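Local coordinates for protein hydrogenase 3 maturation protease (Escherichia coli, PDB 2E85) that cleaves a 32-residue peptide from the C-terminus of the precursor of HycE, the large subunit of hydrogenase 3, as a maturation endopeptidase, at residues A26-A31 with D133-V138. The protein carries 1 engineered substitution. Residues are numbered along the deposited sequence; the frame is centred on the assembly and turned at random.
Sequences AEKCAA and DAVETV
Lys-28 and Glu-136 form a salt bridge between two helices, 21-31 and 129-141, that lie side by side against the sheet of this alpha/beta fold of the hydrogenase maturation proteases. The ammonium NZ of Lys-28 gives a hydrogen bond to OE1 of Glu-136 at 2.8 Å, meeting that oxygen nearly in line with its C-O bond. The CA atoms of Lys-28 and Glu-136 are 8.4 Å apart, and the lysine spans most of that gap. Its chain runs extended as far as CE and then bends at the last torsion (chi4 -76°), which turns NZ off the line of the chain and onto the carboxylate. The glutamate chain comes in at about a right angle to it, brought round by a bend at chi2 (64°). Short of the ammonium group, the methylenes of Lys-28 lie against one branch of Val-135: CG1 sits 3.8 Å from CE and 3.9 Å from CD. Replacing Lys-28 by alanine would probably leave the Glu-136 carboxylate without its cross-helix charge partner and take away the methylenes that pack on CG1 of Val-135. Lys-28 and Glu-136 are both partly exposed, whereas Val-135 is buried, its side chain also resting on Ala-21, Leu-24 and Leu-25 of helix 21-31 and on Ile-116 of strand 111-116. Farther out, OE2 of Glu-136 accepts a hydrogen bond from NE2 of Gln-140, one turn on in the same helix, so each carboxylate oxygen has a partner and the group's rotation is restrained. Within helix 129-141 the carbonyl O of Asp-133 takes two bonds from Thr-137, through its backbone N and, at 2.9 Å, through OG1, the two donors reaching it from opposite faces of the carbonyl plane.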
loop_
_atom_site.group_PDB
_atom_site.type_symbol
_atom_site.label_atom_id
_atom_site.label_comp_id
_atom_site.label_asym_id
_atom_site.label_seq_id
_atom_site.Cartn_x
_atom_site.Cartn_y
_atom_site.Cartn_z
ATOM N N ALA B 26 1.578 20.517 -9.343
ATOM C CA ALA B 26 3.022 20.413 -9.122
ATOM C C ALA B 26 3.779 21.349 -10.077
ATOM O O ALA B 26 4.715 22.016 -9.670
ATOM C CB ALA B 26 3.465 18.965 -9.272
ATOM N N GLU B 27 3.344 21.423 -11.326
ATOM C CA GLU B 27 3.960 22.344 -12.289
ATOM C C GLU B 27 3.834 23.816 -11.870
ATOM O O GLU B 27 4.810 24.593 -11.970
ATOM C CB GLU B 27 3.357 22.147 -13.674
ATOM C CG GLU B 27 4.007 23.085 -14.677
ATOM C CD GLU B 27 3.863 22.649 -16.110
ATOM O OE1 GLU B 27 4.172 23.484 -16.999
ATOM O OE2 GLU B 27 3.443 21.499 -16.353
ATOM N N LYS B 28 2.637 24.194 -11.411
ATOM C CA LYS B 28 2.381 25.559 -10.962
ATOM C C LYS B 28 3.260 25.916 -9.776
ATOM O O LYS B 28 3.835 26.992 -9.737
ATOM C CB LYS B 28 0.913 25.738 -10.586
ATOM C CG LYS B 28 -0.025 25.726 -11.777
ATOM C CD LYS B 28 -1.453 25.935 -11.270
ATOM C CE LYS B 28 -2.452 26.032 -12.386
ATOM N NZ LYS B 28 -2.421 27.328 -13.076
ATOM N N CYS B 29 3.354 25.003 -8.816
ATOM C CA CYS B 29 4.174 25.229 -7.634
ATOM C C CYS B 29 5.654 25.340 -7.973
ATOM O O CYS B 29 6.376 26.094 -7.325
ATOM C CB CYS B 29 3.957 24.118 -6.608
ATOM S SG CYS B 29 2.295 24.094 -5.906
ATOM N N ALA B 30 6.104 24.576 -8.960
ATOM C CA ALA B 30 7.522 24.599 -9.345
ATOM C C ALA B 30 7.862 25.957 -9.959
ATOM O O ALA B 30 8.946 26.513 -9.718
ATOM C CB ALA B 30 7.834 23.471 -10.312
ATOM N N ALA B 31 6.919 26.500 -10.725
ATOM C CA ALA B 31 7.105 27.761 -11.424
ATOM C C ALA B 31 6.970 28.968 -10.496
ATOM O O ALA B 31 7.641 30.009 -10.687
ATOM C CB ALA B 31 6.118 27.862 -12.581
ATOM N N ASP B 133 -9.305 25.386 -13.885
ATOM C CA ASP B 133 -9.804 26.344 -12.879
ATOM C C ASP B 133 -9.706 25.801 -11.433
ATOM O O ASP B 133 -9.341 26.540 -10.505
ATOM C CB ASP B 133 -11.268 26.722 -13.175
ATOM C CG ASP B 133 -11.442 27.506 -14.474
ATOM O OD1 ASP B 133 -10.458 28.026 -15.040
ATOM O OD2 ASP B 133 -12.598 27.604 -14.926
ATOM N N ALA B 134 -10.046 24.518 -11.229
ATOM C CA ALA B 134 -10.015 23.917 -9.887
ATOM C C ALA B 134 -8.572 23.879 -9.425
ATOM O O ALA B 134 -8.285 24.120 -8.246
ATOM C CB ALA B 134 -10.605 22.469 -9.927
ATOM N N VAL B 135 -7.662 23.541 -10.345
ATOM C CA VAL B 135 -6.229 23.464 -9.984
ATOM C C VAL B 135 -5.698 24.838 -9.568
ATOM O O VAL B 135 -5.039 24.973 -8.545
ATOM C CB VAL B 135 -5.371 22.791 -11.111
ATOM C CG1 VAL B 135 -3.902 22.952 -10.759
ATOM C CG2 VAL B 135 -5.764 21.300 -11.212
ATOM N N GLU B 136 -6.074 25.856 -10.328
ATOM C CA GLU B 136 -5.803 27.244 -9.892
ATOM C C GLU B 136 -6.400 27.590 -8.523
ATOM O O GLU B 136 -5.748 28.244 -7.702
ATOM C CB GLU B 136 -6.277 28.206 -10.983
ATOM C CG GLU B 136 -5.877 29.669 -10.774
ATOM C CD GLU B 136 -4.365 29.954 -10.794
ATOM O OE1 GLU B 136 -3.540 29.168 -11.332
ATOM O OE2 GLU B 136 -3.992 31.027 -10.281
ATOM N N THR B 137 -7.642 27.163 -8.271
ATOM C CA THR B 137 -8.288 27.454 -6.999
ATOM C C THR B 137 -7.489 26.870 -5.822
ATOM O O THR B 137 -7.224 27.549 -4.837
ATOM C CB THR B 137 -9.769 26.968 -6.983
ATOM O OG1 THR B 137 -10.484 27.644 -8.023
ATOM C CG2 THR B 137 -10.428 27.291 -5.650
ATOM N N VAL B 138 -7.076 25.621 -5.948
ATOM C CA VAL B 138 -6.342 24.943 -4.897
ATOM C C VAL B 138 -4.972 25.632 -4.734
ATOM O O VAL B 138 -4.521 25.886 -3.632
ATOM C CB VAL B 138 -6.219 23.417 -5.191
ATOM C CG1 VAL B 138 -5.344 22.758 -4.161
ATOM C CG2 VAL B 138 -7.610 22.742 -5.160
#